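Local coordinates for DUF3244 domain-containing protein (PDB 3D33) that is of unknown function but folds as a small immunoglobulin-like beta-sandwich of the DUF3244 family, from the gut bacterium Bacteroides vulgatus, at residues A[28-33]-A[42-47]; A[52-57]-A[90-95]. All coordinates share one frame; numbering follows the deposited sequence. Where two conformers were deposited one is given.

Interaction 1. Residues A[28-33]-A[42-47]; sequences NCPITV and LKNASP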
ATOM      1  N   ASN A  28       2.817 -12.319  13.035  1.00 42.53           N
ATOM      2  CA  ASN A  28       2.377 -12.037  11.666  1.00 40.41           C
ATOM      3  C   ASN A  28       1.961 -10.574  11.503  1.00 37.61           C
ATOM      4  O   ASN A  28       1.138 -10.063  12.269  1.00 37.69           O
ATOM      5  CB  ASN A  28       1.212 -12.955  11.266  1.00 42.30           C
ATOM      6  N   CYS A  29       2.552  -9.901  10.519  1.00 31.73           N
ATOM      7  CA  CYS A  29       2.197  -8.516  10.209  1.00 28.15           C
ATOM      8  C   CYS A  29       0.711  -8.415   9.888  1.00 24.50           C
ATOM      9  O   CYS A  29       0.203  -9.209   9.087  1.00 25.43           O
ATOM     10  CB  CYS A  29       3.008  -8.046   9.008  1.00 28.88           C
ATOM     11  SG  CYS A  29       2.746  -6.354   8.552  1.00 27.72           S
ATOM     12  N   PRO A  30      -0.003  -7.456  10.509  1.00 23.12           N
ATOM     13  CA  PRO A  30      -1.433  -7.320  10.203  1.00 22.41           C
ATOM     14  C   PRO A  30      -1.801  -6.746   8.836  1.00 22.65           C
ATOM     15  O   PRO A  30      -2.982  -6.849   8.437  1.00 22.12           O
ATOM     16  CB  PRO A  30      -1.922  -6.347  11.278  1.00 22.97           C
ATOM     17  CG  PRO A  30      -0.756  -5.515  11.599  1.00 24.00           C
ATOM     18  CD  PRO A  30       0.409  -6.489  11.543  1.00 22.43           C
ATOM     19  N   ILE A  31      -0.837  -6.130   8.144  1.00 21.67           N
ATOM     20  CA  ILE A  31      -1.090  -5.486   6.861  1.00 20.43           C
ATOM     21  C   ILE A  31      -0.701  -6.427   5.720  1.00 21.86           C
ATOM     22  O   ILE A  31       0.408  -6.929   5.700  1.00 19.20           O
ATOM     23  CB  ILE A  31      -0.277  -4.179   6.683  1.00 22.41           C
ATOM     24  CG1 ILE A  31      -0.357  -3.273   7.930  1.00 26.54           C
ATOM     25  CG2 ILE A  31      -0.745  -3.457   5.399  1.00 20.38           C
ATOM     26  CD1 ILE A  31      -1.701  -2.733   8.178  1.00 24.87           C
ATOM     27  N   THR A  32      -1.631  -6.681   4.795  1.00 20.98           N
ATOM     28  CA  THR A  32      -1.315  -7.430   3.564  1.00 20.04           C
ATOM     29  C   THR A  32      -1.937  -6.698   2.375  1.00 19.56           C
ATOM     30  O   THR A  32      -2.906  -5.944   2.513  1.00 20.55           O
ATOM     31  CB  THR A  32      -1.836  -8.869   3.640  1.00 24.68           C
ATOM     32  OG1 THR A  32      -3.235  -8.850   3.848  1.00 24.42           O
ATOM     33  CG2 THR A  32      -1.192  -9.644   4.798  1.00 25.34           C
ATOM     34  N   VAL A  33      -1.316  -6.855   1.215  1.00 18.70           N
ATOM     35  CA  VAL A  33      -1.732  -6.200  -0.008  1.00 17.76           C
ATOM     36  C   VAL A  33      -1.721  -7.242  -1.149  1.00 18.28           C
ATOM     37  O   VAL A  33      -0.824  -8.127  -1.205  1.00 19.75           O
ATOM     38  CB  VAL A  33      -0.807  -5.017  -0.349  1.00 19.33           C
ATOM     39  CG1 VAL A  33      -1.133  -4.478  -1.737  1.00 18.95           C
ATOM     40  CG2 VAL A  33      -0.893  -3.929   0.727  1.00 19.32           C
ATOM     41  N   LEU A  42      -5.662  -3.411   0.069  1.00 18.30           N
ATOM     42  CA  LEU A  42      -4.952  -3.479   1.330  1.00 17.83           C
ATOM     43  C   LEU A  42      -5.908  -3.889   2.436  1.00 20.44           C
ATOM     44  O   LEU A  42      -6.997  -3.357   2.551  1.00 21.01           O
ATOM     45  CB  LEU A  42      -4.310  -2.139   1.689  1.00 20.32           C
ATOM     46  CG  LEU A  42      -3.613  -2.045   3.039  1.00 22.27           C
ATOM     47  CD1 LEU A  42      -2.458  -1.021   2.991  1.00 23.68           C
ATOM     48  CD2 LEU A  42      -4.584  -1.705   4.195  1.00 22.92           C
ATOM     49  N   LYS A  43      -5.474  -4.849   3.234  1.00 19.97           N
ATOM     50  CA  LYS A  43      -6.214  -5.234   4.435  1.00 20.33           C
ATOM     51  C   LYS A  43      -5.345  -5.090   5.653  1.00 20.91           C
ATOM     52  O   LYS A  43      -4.148  -5.335   5.593  1.00 23.33           O
ATOM     53  CB  LYS A  43      -6.691  -6.652   4.285  1.00 22.19           C
ATOM     54  CG  LYS A  43      -7.742  -6.761   3.200  1.00 26.70           C
ATOM     55  CD  LYS A  43      -8.530  -8.025   3.313  1.00 26.65           C
ATOM     56  CE  LYS A  43      -9.605  -8.071   2.258  1.00 26.32           C
ATOM     57  NZ  LYS A  43     -10.667  -9.024   2.670  1.00 25.76           N
ATOM     58  N   ASN A  44      -5.976  -4.717   6.763  1.00 18.82           N
ATOM     59  CA  ASN A  44      -5.287  -4.499   8.019  1.00 19.65           C
ATOM     60  C   ASN A  44      -6.105  -5.253   9.069  1.00 18.40           C
ATOM     61  O   ASN A  44      -7.228  -4.852   9.382  1.00 17.06           O
ATOM     62  CB  ASN A  44      -5.218  -3.005   8.345  1.00 18.71           C
ATOM     63  CG  ASN A  44      -4.535  -2.716   9.679  1.00 18.56           C
ATOM     64  OD1 ASN A  44      -4.238  -3.630  10.444  1.00 19.69           O
ATOM     65  ND2 ASN A  44      -4.323  -1.429   9.972  1.00 22.59           N
ATOM     66  N   ALA A  45      -5.540  -6.330   9.594  1.00 19.78           N
ATOM     67  CA  ALA A  45      -6.252  -7.221  10.517  1.00 19.09           C
ATOM     68  C   ALA A  45      -6.352  -6.661  11.936  1.00 19.45           C
ATOM     69  O   ALA A  45      -7.086  -7.223  12.783  1.00 20.03           O
ATOM     70  CB  ALA A  45      -5.615  -8.602  10.553  1.00 22.01           C
ATOM     71  N   SER A  46      -5.639  -5.578  12.213  1.00 19.45           N
ATOM     72  CA  SER A  46      -5.624  -4.993  13.556  0.50 21.60           C
ATOM     73  C   SER A  46      -5.543  -3.467  13.463  1.00 20.87           C
ATOM     74  O   SER A  46      -4.504  -2.876  13.792  1.00 23.74           O
ATOM     75  CB  SER A  46      -4.449  -5.560  14.370  0.50 22.32           C
ATOM     76  OG  SER A  46      -4.182  -6.902  14.011  0.50 23.21           O
ATOM     77  N   PRO A  47      -6.633  -2.815  13.004  1.00 20.55           N
ATOM     78  CA  PRO A  47      -6.637  -1.354  12.847  1.00 22.24           C
ATOM     79  C   PRO A  47      -6.351  -0.693  14.184  1.00 21.31           C
ATOM     80  O   PRO A  47      -7.024  -0.969  15.159  1.00 22.63           O
ATOM     81  CB  PRO A  47      -8.069  -1.041  12.377  1.00 24.37           C
ATOM     82  CG  PRO A  47      -8.602  -2.322  11.879  1.00 21.83           C
ATOM     83  CD  PRO A  47      -7.935  -3.396  12.624  1.00 21.27           C
TER

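Interaction 2. Residues A[52-57]-A[90-95]; sequences TIRITD and KLEITG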
ATOM      1  N   THR A  52      -0.832   6.286   6.299  1.00 21.96           N
ATOM      2  CA  THR A  52      -0.647   6.970   5.029  1.00 20.67           C
ATOM      3  C   THR A  52      -0.203   5.943   4.015  1.00 19.90           C
ATOM      4  O   THR A  52       0.661   5.110   4.309  1.00 20.41           O
ATOM      5  CB  THR A  52       0.418   8.069   5.095  1.00 22.40           C
ATOM      6  OG1 THR A  52       0.016   9.084   6.030  1.00 22.26           O
ATOM      7  CG2 THR A  52       0.599   8.681   3.698  1.00 22.33           C
ATOM      8  N   ILE A  53      -0.802   5.973   2.822  1.00 19.25           N
ATOM      9  CA  ILE A  53      -0.401   5.090   1.720  1.00 19.78           C
ATOM     10  C   ILE A  53       0.150   6.023   0.629  1.00 20.39           C
ATOM     11  O   ILE A  53      -0.461   7.033   0.315  1.00 19.08           O
ATOM     12  CB  ILE A  53      -1.576   4.276   1.146  1.00 19.86           C
ATOM     13  CG1 ILE A  53      -2.162   3.381   2.234  1.00 25.47           C
ATOM     14  CG2 ILE A  53      -1.145   3.477  -0.106  1.00 21.07           C
ATOM     15  CD1 ILE A  53      -3.385   2.582   1.808  1.00 26.91           C
ATOM     16  N   ARG A  54       1.333   5.703   0.127  1.00 20.59           N
ATOM     17  CA  ARG A  54       1.962   6.485  -0.932  1.00 21.87           C
ATOM     18  C   ARG A  54       2.471   5.531  -2.021  1.00 18.33           C
ATOM     19  O   ARG A  54       3.056   4.483  -1.731  1.00 20.98           O
ATOM     20  CB  ARG A  54       3.085   7.334  -0.349  1.00 22.91           C
ATOM     21  CG  ARG A  54       3.714   8.329  -1.254  1.00 27.85           C
ATOM     22  CD  ARG A  54       4.547   9.339  -0.402  1.00 29.48           C
ATOM     23  NE  ARG A  54       3.721  10.296   0.354  1.00 39.74           N
ATOM     24  CZ  ARG A  54       3.681  10.444   1.693  1.00 42.89           C
ATOM     25  NH1 ARG A  54       4.392   9.685   2.525  1.00 33.64           N
ATOM     26  NH2 ARG A  54       2.890  11.365   2.230  1.00 45.19           N
ATOM     27  N   ILE A  55       2.179   5.858  -3.273  1.00 18.87           N
ATOM     28  CA  ILE A  55       2.648   5.074  -4.381  1.00 18.61           C
ATOM     29  C   ILE A  55       3.494   6.007  -5.248  1.00 17.69           C
ATOM     30  O   ILE A  55       3.043   7.125  -5.580  1.00 16.44           O
ATOM     31  CB  ILE A  55       1.497   4.473  -5.196  1.00 20.14           C
ATOM     32  CG1 ILE A  55       0.617   3.578  -4.321  1.00 21.05           C
ATOM     33  CG2 ILE A  55       2.021   3.697  -6.428  1.00 18.40           C
ATOM     34  CD1 ILE A  55      -0.566   3.060  -5.011  1.00 21.90           C
ATOM     35  N   THR A  56       4.705   5.566  -5.570  1.00 16.81           N
ATOM     36  CA  THR A  56       5.724   6.345  -6.281  1.00 17.14           C
ATOM     37  C   THR A  56       6.261   5.590  -7.517  1.00 16.87           C
ATOM     38  O   THR A  56       6.625   4.403  -7.411  1.00 19.84           O
ATOM     39  CB  THR A  56       6.915   6.662  -5.299  1.00 18.25           C
ATOM     40  OG1 THR A  56       6.423   7.329  -4.128  1.00 17.99           O
ATOM     41  CG2 THR A  56       7.951   7.545  -5.985  1.00 18.30           C
ATOM     42  N   ASP A  57       6.305   6.246  -8.677  1.00 18.86           N
ATOM     43  CA  ASP A  57       6.820   5.574  -9.882  1.00 19.81           C
ATOM     44  C   ASP A  57       8.343   5.462  -9.790  1.00 20.50           C
ATOM     45  O   ASP A  57       9.020   6.378  -9.304  1.00 22.23           O
ATOM     46  CB  ASP A  57       6.390   6.265 -11.171  1.00 21.39           C
ATOM     47  CG  ASP A  57       7.391   7.277 -11.644  1.00 21.98           C
ATOM     48  OD1 ASP A  57       7.313   8.428 -11.177  1.00 22.92           O
ATOM     49  OD2 ASP A  57       8.257   6.920 -12.472  1.00 22.38           O
ATOM     50  N   LYS A  90       6.696   1.814  -6.287  1.00 19.26           N
ATOM     51  CA  LYS A  90       6.947   1.573  -4.843  1.00 18.26           C
ATOM     52  C   LYS A  90       5.692   1.920  -4.066  1.00 20.66           C
ATOM     53  O   LYS A  90       5.116   2.996  -4.250  1.00 20.41           O
ATOM     54  CB  LYS A  90       8.096   2.453  -4.342  1.00 18.17           C
ATOM     55  CG  LYS A  90       8.409   2.288  -2.881  1.00 18.88           C
ATOM     56  CD  LYS A  90       9.620   3.075  -2.409  1.00 19.09           C
ATOM     57  CE  LYS A  90       9.402   4.584  -2.532  1.00 23.23           C
ATOM     58  NZ  LYS A  90      10.552   5.412  -2.001  1.00 22.15           N
ATOM     59  N   LEU A  91       5.290   0.986  -3.214  1.00 19.74           N
ATOM     60  CA  LEU A  91       4.172   1.139  -2.317  1.00 19.92           C
ATOM     61  C   LEU A  91       4.656   1.258  -0.880  1.00 20.43           C
ATOM     62  O   LEU A  91       5.415   0.416  -0.399  1.00 20.33           O
ATOM     63  CB  LEU A  91       3.256  -0.070  -2.437  1.00 21.07           C
ATOM     64  CG  LEU A  91       2.108  -0.188  -1.465  1.00 21.27           C
ATOM     65  CD1 LEU A  91       1.115   0.920  -1.674  1.00 22.32           C
ATOM     66  CD2 LEU A  91       1.401  -1.575  -1.560  1.00 22.34           C
ATOM     67  N   GLU A  92       4.278   2.337  -0.221  1.00 19.56           N
ATOM     68  CA  GLU A  92       4.655   2.534   1.183  1.00 19.44           C
ATOM     69  C   GLU A  92       3.423   2.737   2.004  1.00 21.22           C
ATOM     70  O   GLU A  92       2.537   3.518   1.622  1.00 22.48           O
ATOM     71  CB  GLU A  92       5.503   3.780   1.349  1.00 21.14           C
ATOM     72  CG  GLU A  92       6.778   3.815   0.639  1.00 24.73           C
ATOM     73  CD  GLU A  92       7.399   5.199   0.843  1.00 31.20           C
ATOM     74  OE1 GLU A  92       8.017   5.413   1.912  1.00 33.59           O
ATOM     75  OE2 GLU A  92       7.157   6.094   0.005  1.00 28.80           O
ATOM     76  N   ILE A  93       3.383   2.055   3.142  1.00 21.57           N
ATOM     77  CA  ILE A  93       2.321   2.215   4.120  1.00 21.77           C
ATOM     78  C   ILE A  93       3.008   2.636   5.397  1.00 20.51           C
ATOM     79  O   ILE A  93       3.894   1.918   5.889  1.00 20.22           O
ATOM     80  CB  ILE A  93       1.594   0.882   4.327  1.00 23.04           C
ATOM     81  CG1 ILE A  93       1.069   0.376   2.957  1.00 23.86           C
ATOM     82  CG2 ILE A  93       0.443   1.032   5.256  1.00 22.97           C
ATOM     83  CD1 ILE A  93       1.609  -0.929   2.628  1.00 28.15           C
ATOM     84  N   THR A  94       2.642   3.799   5.906  1.00 23.21           N
ATOM     85  CA  THR A  94       3.263   4.304   7.119  1.00 20.43           C
ATOM     86  C   THR A  94       2.206   4.559   8.184  1.00 22.68           C
ATOM     87  O   THR A  94       1.051   4.890   7.878  1.00 25.21           O
ATOM     88  CB  THR A  94       4.082   5.583   6.830  1.00 21.57           C
ATOM     89  OG1 THR A  94       3.209   6.597   6.348  1.00 29.55           O
ATOM     90  CG2 THR A  94       5.160   5.328   5.832  1.00 22.99           C
ATOM     91  N   GLY A  95       2.580   4.324   9.434  1.00 18.33           N
ATOM     92  CA  GLY A  95       1.687   4.555  10.550  1.00 21.09           C
ATOM     93  C   GLY A  95       2.115   5.766  11.340  1.00 21.32           C
ATOM     94  O   GLY A  95       3.293   6.123  11.348  1.00 21.87           O
TER
HETATM   95  O   HOH W   1       3.365   6.117   3.243  1.00 25.80           O
HETATM   96  O   HOH W   2       0.647   7.843   9.061  1.00 35.54           O
HETATM   97  O   HOH W   3       4.142   9.888   5.876  1.00 70.48           O
HETATM   98  O   HOH W   4       5.845   5.417  -2.275  1.00 18.45           O

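Interaction 1. Residues A[28-33]-A[42-47]
Ala45 N donates to Pro30 O at 2.9 Å, a bond bent at the acceptor (C=O...N 135°), and Asn44 CA adds a CA-H...O contact to the same oxygen. Further along, Thr32 and Lys43 form the hydrogen-bonded antiparallel pair, each N reaching the other's O. The flanking pairs, Ile31 with Asn44 and Val33 with Leu42, are non-hydrogen-bonded and send their side chains to the opposite face from Thr32 and Lys43. The end of Ile31 crosses the Asn44 side chain at an angle, its CD1 making a tight approach, 3.2 Å from Asn44 CG. Asn44 holds CG anti to the backbone N (chi1 178°), and Ser46 N donates to Asn44 OD1 at 3.0 Å from above the carbonyl plane, closing an Asx turn as the strand ends. Pro30 and Asn44 lie side by side, their side chains pointing the same way, with Pro30 CB 3.7 Å from Asn44 OD1. Leu42 CD1 touches both Ile31 CG2, at 3.8 Å, and Val33 CG2, the start of a buried apolar surface that Ile53 and Ile93 of the other sheet continue. Strands 31-36 and 39-44 thus form a beta hairpin, here at its open end, within one sheet of the immunoglobulin-like sandwich.

Interaction 2. Residues A[52-57]-A[90-95]
Six backbone hydrogen bonds join these antiparallel strands, two at each of the pairs Thr52-Thr94, Arg54-Glu92 and Thr56-Lys90; Thr52 N to Thr94 O and Lys90 N to Thr56 O both measure 2.8 Å. On the face carrying these six side chains, one water links both strands: it lies 2.7 Å from Thr56 OG1 and from Glu92 OE2, with Lys90 O a more distant neighbour. A second water donates to Thr52 O and is hydrogen-bonded to Thr94 OG1 at 3.1 Å. Thr94 OG1 stands between its own backbone N and carbonyl carbon (chi1 62°), which brings it alongside Thr52, 3.4 Å from Thr52 CB; the hydroxyl of Thr52 is itself hydrogen-bonded to Asp68 OD1. Arg54 and Glu92 cross at an angle without their charged atoms touching, Arg54 NH1 and Glu92 OE2 being 5.2 Å apart and the guanidinium and carboxylate planes 62° apart. Arg54 NE has a long, weak ion pair with Glu66 OE1. These are the two central strands of a four-stranded antiparallel sheet, flanked by 63-69 and 100-107, one layer of the immunoglobulin-like sandwich. The face with Ile53, Ile55, Leu91 and Ile93 is apolar and turned to the other sheet. Leu91 CD1 touches two isoleucines of the neighbouring strand, 3.8 Å from Ile53 CG2 and from Ile55 CG1. Leu91 CG is anti to the backbone N (chi1 173°), and the turn at chi2 leans CD1 across to that strand. Ile53 and Ile93 meet more loosely through their CG1 atoms, at 4.5 Å. Beyond them, Ile77 and Ile79 of the other sheet pack on Ile53, while Leu14 and Trp18 pack on Ile93.

Interactions 1 and 2 belong to the two opposed sheets of the sandwich, their centres about 14 Å apart, and they meet through the apolar faces that both turn inward. Leu42 of interaction 1 reaches into interaction 2 with one methyl: its CD1 is 3.8 Å from Ile93 CG1 and 3.9 Å from Ile53 CD1, touching both strands of that pair. Val33 makes a second meeting point, its CG1 3.9 Å from Leu91 CD2. Interaction 1 is complete in the sequence before interaction 2 begins, and strand 39-44 is followed directly by strand 50-57, where the chain passes from one sheet to the other.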